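Local coordinates for protein Exo-arabinanase (PDB 3A72) that probably cleaves alpha-1,5-linked arabinan from its chain ends as an exo-acting glycosyl hydrolase, and binds arabinobiose, at residues V70-Q82 and S105-Y119. Numbering follows the deposited sequence.
Sequences VHDTVNGYGLRYQ and SSIPTDLSSTDIVLY. With AHR (alpha-L-arabinofuranose), chain B.
In this six-bladed beta-propeller, the linker from strand 65-70 to strand 82-87 crosses between blades, and a classic beta bulge starts the new one: Arg80 and Tyr81 both face Ser105, whose O takes Arg80 N at 2.9 Å and whose N bonds Tyr81 O. Arg80, bent at chi3 (-53°), swings its guanidinium side-on to the 107-113 loop, and NE (2.8 Å) and NH2 (3.0 Å) both hold Ile107 O in the guanidinium plane, with Thr109 CA over one face. Glu46 adds a salt bridge to NH2. Earlier in the linker, Asp72 OD2 accepts from Ser106 OG (2.7 Å) on the syn side but well out of the carboxylate plane, and Gly78 N takes its anti lone pair; Ser106 OG accepts a nearly straight bond from Asn75 ND2 (2.8 Å, 173°). The Tyr77 ring is sandwiched between Pro108 CG and Asn75 CB. Val70, ending strand 65-70 of the preceding blade, sets CG1 over a face of the Tyr119 ring, whose OH shares a hydrogen bond with Thr73 OG1 (2.8 Å). Tyr81 lays its ring under AHR C5 and Gln82 NE2 bonds AHR O5: a blade-to-blade crossover ending in a propeller's sugar pocket.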
ATOM      1  N   VAL A  70     -16.470  -5.455   2.043  1.00  6.71           N
ATOM      2  CA  VAL A  70     -16.691  -4.705   0.799  1.00  6.80           C
ATOM      3  C   VAL A  70     -16.825  -5.739  -0.310  1.00  6.12           C
ATOM      4  O   VAL A  70     -15.868  -6.457  -0.638  1.00  6.33           O
ATOM      5  CB  VAL A  70     -15.598  -3.692   0.524  1.00  6.86           C
ATOM      6  CG1 VAL A  70     -16.068  -2.759  -0.611  1.00  8.24           C
ATOM      7  CG2 VAL A  70     -15.262  -2.863   1.793  1.00  8.43           C
ATOM      8  N   HIS A  71     -18.045  -5.826  -0.875  1.00  7.22           N
ATOM      9  CA  HIS A  71     -18.344  -6.769  -1.934  1.00  7.62           C
ATOM     10  C   HIS A  71     -18.326  -6.066  -3.298  1.00  7.41           C
ATOM     11  O   HIS A  71     -18.528  -4.857  -3.423  1.00  7.66           O
ATOM     12  CB  HIS A  71     -19.729  -7.365  -1.724  1.00  8.55           C
ATOM     13  CG  HIS A  71     -19.882  -8.142  -0.494  1.00  8.51           C
ATOM     14  ND1 HIS A  71     -19.596  -9.464  -0.362  1.00 10.92           N
ATOM     15  CD2 HIS A  71     -20.327  -7.737   0.711  1.00 10.26           C
ATOM     16  CE1 HIS A  71     -19.860  -9.836   0.922  1.00 11.48           C
ATOM     17  NE2 HIS A  71     -20.305  -8.827   1.566  1.00 12.99           N
ATOM     18  N   ASP A  72     -18.093  -6.913  -4.331  1.00  7.11           N
ATOM     19  CA  ASP A  72     -18.033  -6.416  -5.702  1.00  6.62           C
ATOM     20  C   ASP A  72     -19.425  -6.248  -6.265  1.00  7.12           C
ATOM     21  O   ASP A  72     -19.939  -7.057  -7.050  1.00  8.25           O
ATOM     22  CB  ASP A  72     -17.222  -7.358  -6.571  1.00  6.64           C
ATOM     23  CG  ASP A  72     -16.952  -6.763  -7.965  1.00  6.06           C
ATOM     24  OD1 ASP A  72     -17.480  -5.666  -8.272  1.00  6.93           O
ATOM     25  OD2 ASP A  72     -16.210  -7.439  -8.727  1.00  6.09           O
ATOM     26  N   THR A  73     -20.094  -5.167  -5.839  1.00  7.74           N
ATOM     27  CA  THR A  73     -21.420  -4.846  -6.293  1.00  9.37           C
ATOM     28  C   THR A  73     -21.434  -4.259  -7.706  1.00  9.04           C
ATOM     29  O   THR A  73     -22.475  -4.240  -8.348  1.00 11.80           O
ATOM     30  CB  THR A  73     -22.106  -3.847  -5.328  1.00  9.77           C
ATOM     31  OG1 THR A  73     -21.320  -2.670  -5.293  1.00 10.10           O
ATOM     32  CG2 THR A  73     -22.259  -4.461  -3.956  1.00 11.69           C
ATOM     33  N   VAL A  74     -20.275  -3.762  -8.186  1.00  8.17           N
ATOM     34  CA  VAL A  74     -20.252  -3.109  -9.488  1.00  8.66           C
ATOM     35  C   VAL A  74     -20.107  -4.149 -10.615  1.00  8.58           C
ATOM     36  O   VAL A  74     -20.856  -4.028 -11.639  1.00 10.51           O
ATOM     37  CB  VAL A  74     -19.204  -2.020  -9.521  1.00  8.81           C
ATOM     38  CG1 VAL A  74     -17.805  -2.491  -9.225  1.00  8.79           C
ATOM     39  CG2 VAL A  74     -19.316  -1.326 -10.881  1.00 12.05           C
ATOM     40  N   ASN A  75     -19.218  -5.116 -10.492  1.00  6.75           N
ATOM     41  CA  ASN A  75     -18.993  -6.094 -11.529  1.00  6.80           C
ATOM     42  C   ASN A  75     -19.438  -7.505 -11.198  1.00  6.70           C
ATOM     43  O   ASN A  75     -19.669  -8.314 -12.086  1.00  8.66           O
ATOM     44  CB  ASN A  75     -17.503  -6.178 -11.864  1.00  6.97           C
ATOM     45  CG  ASN A  75     -16.937  -4.900 -12.448  1.00  6.74           C
ATOM     46  OD1 ASN A  75     -17.604  -4.163 -13.182  1.00  9.46           O
ATOM     47  ND2 ASN A  75     -15.669  -4.652 -12.148  1.00  7.07           N
ATOM     48  N   GLY A  76     -19.477  -7.864  -9.927  1.00  7.24           N
ATOM     49  CA  GLY A  76     -19.764  -9.192  -9.518  1.00  7.65           C
ATOM     50  C   GLY A  76     -18.622 -10.179  -9.718  1.00  7.32           C
ATOM     51  O   GLY A  76     -18.836 -11.380  -9.595  1.00 10.00           O
ATOM     52  N   TYR A  77     -17.449  -9.710 -10.035  1.00  6.18           N
ATOM     53  CA  TYR A  77     -16.272 -10.537 -10.307  1.00  6.61           C
ATOM     54  C   TYR A  77     -15.628 -11.023  -9.025  1.00  6.12           C
ATOM     55  O   TYR A  77     -15.145 -12.176  -8.928  1.00  6.86           O
ATOM     56  CB  TYR A  77     -15.219  -9.807 -11.118  1.00  6.48           C
ATOM     57  CG  TYR A  77     -15.634  -9.245 -12.461  1.00  6.60           C
ATOM     58  CD1 TYR A  77     -16.763  -9.689 -13.143  1.00  8.81           C
ATOM     59  CD2 TYR A  77     -14.912  -8.219 -13.054  1.00  7.27           C
ATOM     60  CE1 TYR A  77     -17.118  -9.139 -14.366  1.00 11.17           C
ATOM     61  CE2 TYR A  77     -15.250  -7.656 -14.248  1.00  8.47           C
ATOM     62  CZ  TYR A  77     -16.348  -8.104 -14.899  1.00 10.18           C
ATOM     63  OH  TYR A  77     -16.680  -7.501 -16.111  1.00 13.37           O
ATOM     64  N   GLY A  78     -15.549 -10.124  -8.040  1.00  6.02           N
ATOM     65  CA  GLY A  78     -14.804 -10.344  -6.796  1.00  6.17           C
ATOM     66  C   GLY A  78     -13.801  -9.219  -6.586  1.00  5.11           C
ATOM     67  O   GLY A  78     -13.039  -8.876  -7.493  1.00  5.69           O
ATOM     68  N   LEU A  79     -13.838  -8.655  -5.372  1.00  5.27           N
ATOM     69  CA  LEU A  79     -12.791  -7.668  -4.974  1.00  4.94           C
ATOM     70  C   LEU A  79     -11.633  -8.473  -4.456  1.00  4.70           C
ATOM     71  O   LEU A  79     -11.658  -8.993  -3.330  1.00  5.35           O
ATOM     72  CB  LEU A  79     -13.334  -6.671  -3.970  1.00  5.39           C
ATOM     73  CG  LEU A  79     -14.498  -5.813  -4.441  1.00  5.85           C
ATOM     74  CD1 LEU A  79     -14.785  -4.690  -3.448  1.00  6.97           C
ATOM     75  CD2 LEU A  79     -14.280  -5.262  -5.875  1.00  7.17           C
ATOM     76  N   ARG A  80     -10.660  -8.687  -5.328  1.00  4.50           N
ATOM     77  CA  ARG A  80      -9.717  -9.781  -5.223  1.00  4.44           C
ATOM     78  C   ARG A  80      -8.317  -9.420  -4.808  1.00  4.54           C
ATOM     79  O   ARG A  80      -7.713 -10.094  -3.965  1.00  5.27           O
ATOM     80  CB  ARG A  80      -9.686 -10.546  -6.572  1.00  5.17           C
ATOM     81  CG  ARG A  80      -8.931 -11.873  -6.510  1.00  5.12           C
ATOM     82  CD  ARG A  80      -9.015 -12.655  -7.857  1.00  5.10           C
ATOM     83  NE  ARG A  80     -10.411 -12.800  -8.277  1.00  5.57           N
ATOM     84  CZ  ARG A  80     -11.271 -13.678  -7.838  1.00  5.44           C
ATOM     85  NH1 ARG A  80     -10.870 -14.676  -7.028  1.00  6.17           N
ATOM     86  NH2 ARG A  80     -12.535 -13.613  -8.219  1.00  5.80           N
ATOM     87  N   TYR A  81      -7.756  -8.382  -5.448  1.00  4.65           N
ATOM     88  CA  TYR A  81      -6.365  -8.005  -5.257  1.00  4.18           C
ATOM     89  C   TYR A  81      -6.240  -6.532  -4.775  1.00  4.28           C
ATOM     90  O   TYR A  81      -6.988  -5.651  -5.201  1.00  4.67           O
ATOM     91  CB  TYR A  81      -5.545  -8.110  -6.517  1.00  4.45           C
ATOM     92  CG  TYR A  81      -5.147  -9.499  -6.986  1.00  4.66           C
ATOM     93  CD1 TYR A  81      -5.341 -10.656  -6.218  1.00  5.05           C
ATOM     94  CD2 TYR A  81      -4.541  -9.641  -8.246  1.00  4.77           C
ATOM     95  CE1 TYR A  81      -4.947 -11.910  -6.706  1.00  4.95           C
ATOM     96  CE2 TYR A  81      -4.162 -10.856  -8.723  1.00  4.83           C
ATOM     97  CZ  TYR A  81      -4.372 -12.001  -7.941  1.00  5.06           C
ATOM     98  OH  TYR A  81      -3.969 -13.259  -8.392  1.00  5.98           O
ATOM     99  N   GLN A  82      -5.236  -6.332  -3.934  1.00  4.01           N
ATOM    100  CA  GLN A  82      -4.617  -5.022  -3.744  1.00  4.17           C
ATOM    101  C   GLN A  82      -5.578  -3.938  -3.237  1.00  4.05           C
ATOM    102  O   GLN A  82      -5.709  -2.877  -3.802  1.00  5.00           O
ATOM    103  CB  GLN A  82      -3.937  -4.590  -5.049  1.00  4.38           C
ATOM    104  CG  GLN A  82      -2.841  -5.574  -5.440  1.00  4.27           C
ATOM    105  CD  GLN A  82      -2.758  -5.928  -6.905  1.00  3.94           C
ATOM    106  OE1 GLN A  82      -3.211  -5.161  -7.779  1.00  4.50           O
ATOM    107  NE2 GLN A  82      -2.143  -7.055  -7.196  1.00  4.55           N
ATOM    108  N   SER A 105      -8.864  -4.016  -6.581  1.00  4.34           N
ATOM    109  CA  SER A 105      -9.034  -4.519  -7.920  1.00  4.59           C
ATOM    110  C   SER A 105     -10.072  -5.628  -7.984  1.00  4.60           C
ATOM    111  O   SER A 105      -9.955  -6.688  -7.347  1.00  5.20           O
ATOM    112  CB  SER A 105      -7.692  -4.984  -8.464  1.00  4.82           C
ATOM    113  OG  SER A 105      -7.824  -5.236  -9.852  1.00  5.10           O
ATOM    114  N   SER A 106     -11.090  -5.386  -8.815  1.00  4.84           N
ATOM    115  CA  SER A 106     -12.139  -6.319  -9.185  1.00  4.71           C
ATOM    116  C   SER A 106     -11.646  -7.147 -10.342  1.00  4.71           C
ATOM    117  O   SER A 106     -11.271  -6.613 -11.392  1.00  5.05           O
ATOM    118  CB  SER A 106     -13.366  -5.493  -9.611  1.00  4.87           C
ATOM    119  OG  SER A 106     -14.332  -6.313 -10.264  1.00  5.41           O
ATOM    120  N   ILE A 107     -11.630  -8.473 -10.129  1.00  4.80           N
ATOM    121  CA  ILE A 107     -10.933  -9.414 -11.012  1.00  4.71           C
ATOM    122  C   ILE A 107     -11.786 -10.680 -11.026  1.00  4.94           C
ATOM    123  O   ILE A 107     -12.065 -11.224  -9.944  1.00  5.37           O
ATOM    124  CB  ILE A 107      -9.519  -9.747 -10.503  1.00  4.66           C
ATOM    125  CG1 ILE A 107      -8.647  -8.494 -10.418  1.00  4.82           C
ATOM    126  CG2 ILE A 107      -8.857 -10.843 -11.354  1.00  4.92           C
ATOM    127  CD1 ILE A 107      -7.357  -8.734  -9.697  1.00  5.25           C
ATOM    128  N   PRO A 108     -12.170 -11.220 -12.178  1.00  5.00           N
ATOM    129  CA  PRO A 108     -12.886 -12.505 -12.187  1.00  5.32           C
ATOM    130  C   PRO A 108     -11.969 -13.626 -11.722  1.00  4.92           C
ATOM    131  O   PRO A 108     -10.749 -13.529 -11.759  1.00  5.37           O
ATOM    132  CB  PRO A 108     -13.232 -12.699 -13.670  1.00  6.47           C
ATOM    133  CG  PRO A 108     -13.107 -11.377 -14.325  1.00  7.88           C
ATOM    134  CD  PRO A 108     -11.976 -10.736 -13.552  1.00  5.99           C
ATOM    135  N   THR A 109     -12.582 -14.762 -11.332  1.00  5.30           N
ATOM    136  CA  THR A 109     -11.831 -15.917 -10.885  1.00  5.31           C
ATOM    137  C   THR A 109     -10.788 -16.356 -11.905  1.00  5.23           C
ATOM    138  O   THR A 109      -9.695 -16.809 -11.550  1.00  5.90           O
ATOM    139  CB  THR A 109     -12.787 -17.075 -10.564  1.00  5.83           C
ATOM    140  OG1 THR A 109     -13.744 -16.669  -9.588  1.00  6.10           O
ATOM    141  CG2 THR A 109     -12.008 -18.306 -10.107  1.00  7.01           C
ATOM    142  N   ASP A 110     -11.132 -16.228 -13.198  1.00  4.87           N
ATOM    143  CA  ASP A 110     -10.219 -16.631 -14.274  1.00  5.46           C
ATOM    144  C   ASP A 110      -9.056 -15.661 -14.498  1.00  5.11           C
ATOM    145  O   ASP A 110      -8.249 -15.932 -15.403  1.00  6.18           O
ATOM    146  CB  ASP A 110     -11.001 -16.902 -15.565  1.00  5.66           C
ATOM    147  CG  ASP A 110     -11.620 -15.665 -16.199  1.00  6.03           C
ATOM    148  OD1 ASP A 110     -11.357 -14.536 -15.759  1.00  6.17           O
ATOM    149  OD2 ASP A 110     -12.423 -15.861 -17.154  1.00  8.37           O
ATOM    150  N   LEU A 111      -8.947 -14.589 -13.721  1.00  5.01           N
ATOM    151  CA  LEU A 111      -7.826 -13.652 -13.793  1.00  5.05           C
ATOM    152  C   LEU A 111      -7.790 -12.924 -15.130  1.00  5.02           C
ATOM    153  O   LEU A 111      -6.743 -12.386 -15.528  1.00  5.63           O
ATOM    154  CB  LEU A 111      -6.471 -14.286 -13.469  1.00  5.31           C
ATOM    155  CG  LEU A 111      -6.406 -15.000 -12.130  1.00  5.63           C
ATOM    156  CD1 LEU A 111      -4.975 -15.511 -11.903  1.00  7.37           C
ATOM    157  CD2 LEU A 111      -6.847 -14.155 -10.949  1.00  6.35           C
ATOM    158  N   SER A 112      -8.914 -12.825 -15.840  1.00  5.19           N
ATOM    159  CA  SER A 112      -8.877 -12.318 -17.203  1.00  5.30           C
ATOM    160  C   SER A 112      -8.804 -10.808 -17.317  1.00  4.72           C
ATOM    161  O   SER A 112      -8.490 -10.317 -18.412  1.00  5.64           O
ATOM    162  CB  SER A 112     -10.109 -12.816 -17.969  1.00  6.54           C
ATOM    163  OG  SER A 112     -11.323 -12.406 -17.341  1.00  7.16           O
ATOM    164  N   SER A 113      -9.077 -10.065 -16.275  1.00  5.19           N
ATOM    165  CA  SER A 113      -9.096  -8.606 -16.326  1.00  5.11           C
ATOM    166  C   SER A 113      -8.820  -8.041 -14.948  1.00  4.70           C
ATOM    167  O   SER A 113      -8.936  -8.742 -13.960  1.00  5.87           O
ATOM    168  CB  SER A 113     -10.430  -8.105 -16.867  1.00  5.37           C
ATOM    169  OG  SER A 113     -11.521  -8.540 -16.069  1.00  6.52           O
ATOM    170  N   THR A 114      -8.509  -6.750 -14.938  1.00  4.58           N
ATOM    171  CA  THR A 114      -8.269  -5.967 -13.725  1.00  4.41           C
ATOM    172  C   THR A 114      -9.069  -4.682 -13.776  1.00  4.05           C
ATOM    173  O   THR A 114      -9.239  -4.098 -14.844  1.00  4.77           O
ATOM    174  CB  THR A 114      -6.752  -5.688 -13.565  1.00  4.65           C
ATOM    175  OG1 THR A 114      -6.215  -5.244 -14.829  1.00  4.73           O
ATOM    176  CG2 THR A 114      -6.002  -6.903 -13.110  1.00  4.97           C
ATOM    177  N   ASP A 115      -9.568  -4.224 -12.642  1.00  4.53           N
ATOM    178  CA  ASP A 115     -10.389  -3.031 -12.593  1.00  4.52           C
ATOM    179  C   ASP A 115     -10.271  -2.437 -11.198  1.00  4.62           C
ATOM    180  O   ASP A 115     -10.865  -2.957 -10.233  1.00  5.17           O
ATOM    181  CB  ASP A 115     -11.825  -3.363 -12.933  1.00  5.11           C
ATOM    182  CG  ASP A 115     -12.769  -2.235 -12.981  1.00  6.35           C
ATOM    183  OD1 ASP A 115     -12.424  -1.065 -12.827  1.00  7.71           O
ATOM    184  OD2 ASP A 115     -14.006  -2.513 -13.231  1.00 10.27           O
ATOM    185  N   ILE A 116      -9.495  -1.375 -11.075  1.00  4.83           N
ATOM    186  CA  ILE A 116      -9.338  -0.669  -9.798  1.00  4.47           C
ATOM    187  C   ILE A 116     -10.567   0.185  -9.615  1.00  4.67           C
ATOM    188  O   ILE A 116     -10.798   1.141 -10.395  1.00  5.53           O
ATOM    189  CB  ILE A 116      -8.050   0.153  -9.749  1.00  4.86           C
ATOM    190  CG1 ILE A 116      -6.830  -0.732  -9.893  1.00  5.52           C
ATOM    191  CG2 ILE A 116      -8.016   0.963  -8.468  1.00  5.93           C
ATOM    192  CD1 ILE A 116      -5.537   0.043 -10.113  1.00  6.36           C
ATOM    193  N   VAL A 117     -11.348  -0.165  -8.607  1.00  4.98           N
ATOM    194  CA  VAL A 117     -12.623   0.477  -8.265  1.00  5.32           C
ATOM    195  C   VAL A 117     -12.491   1.178  -6.914  1.00  5.03           C
ATOM    196  O   VAL A 117     -11.638   0.842  -6.091  1.00  5.79           O
ATOM    197  CB  VAL A 117     -13.755  -0.534  -8.278  1.00  5.88           C
ATOM    198  CG1 VAL A 117     -14.004  -1.053  -9.698  1.00  7.75           C
ATOM    199  CG2 VAL A 117     -13.575  -1.663  -7.277  1.00  6.96           C
ATOM    200  N   LEU A 118     -13.357   2.155  -6.715  1.00  5.38           N
ATOM    201  CA  LEU A 118     -13.408   2.999  -5.541  1.00  5.35           C
ATOM    202  C   LEU A 118     -14.775   2.872  -4.861  1.00  5.63           C
ATOM    203  O   LEU A 118     -15.796   3.135  -5.501  1.00  6.25           O
ATOM    204  CB  LEU A 118     -13.118   4.483  -5.898  1.00  5.58           C
ATOM    205  CG  LEU A 118     -12.949   5.405  -4.710  1.00  5.96           C
ATOM    206  CD1 LEU A 118     -11.698   5.119  -3.954  1.00  6.80           C
ATOM    207  CD2 LEU A 118     -13.004   6.850  -5.195  1.00  8.14           C
ATOM    208  N   TYR A 119     -14.765   2.503  -3.586  1.00  5.24           N
ATOM    209  CA  TYR A 119     -15.909   2.418  -2.695  1.00  5.77           C
ATOM    210  C   TYR A 119     -15.735   3.449  -1.578  1.00  5.54           C
ATOM    211  O   TYR A 119     -14.637   3.808  -1.173  1.00  6.38           O
ATOM    212  CB  TYR A 119     -16.013   0.990  -2.076  1.00  6.21           C
ATOM    213  CG  TYR A 119     -16.702   0.042  -3.036  1.00  6.02           C
ATOM    214  CD1 TYR A 119     -18.017  -0.314  -2.852  1.00  6.84           C
ATOM    215  CD2 TYR A 119     -16.059  -0.483  -4.154  1.00  7.02           C
ATOM    216  CE1 TYR A 119     -18.670  -1.166  -3.712  1.00  7.58           C
ATOM    217  CE2 TYR A 119     -16.693  -1.306  -5.055  1.00  6.93           C
ATOM    218  CZ  TYR A 119     -18.006  -1.655  -4.834  1.00  6.94           C
ATOM    219  OH  TYR A 119     -18.621  -2.455  -5.788  1.00  8.15           O
TER
HETATM  220  O5  AHR B   2      -1.454  -8.847  -4.995  1.00  4.82           O
HETATM  221  C5  AHR B   2      -1.587 -10.183  -5.563  1.00  4.71           C
HETATM  222  C4  AHR B   2      -0.357 -10.474  -6.396  1.00  4.80           C
HETATM  223  O4  AHR B   2      -0.346  -9.544  -7.532  1.00  5.02           O
HETATM  224  C3  AHR B   2      -0.451 -11.825  -7.093  1.00  4.85           C
HETATM  225  O3  AHR B   2       0.008 -12.896  -6.244  1.00  5.80           O
HETATM  226  C2  AHR B   2       0.548 -11.616  -8.250  1.00  4.90           C
HETATM  227  O2  AHR B   2       0.273 -12.476  -9.380  1.00  6.30           O
HETATM  228  C1  AHR B   2       0.334 -10.144  -8.632  1.00  4.50           C
HETATM  229  O   HOH W   1     -16.236 -14.737  -8.671  1.00 15.89           O
HETATM  230  O   HOH W   2     -15.505 -14.633 -11.202  1.00 21.56           O
HETATM  231  O   HOH W   3      -5.064  -5.649 -10.009  1.00  5.35           O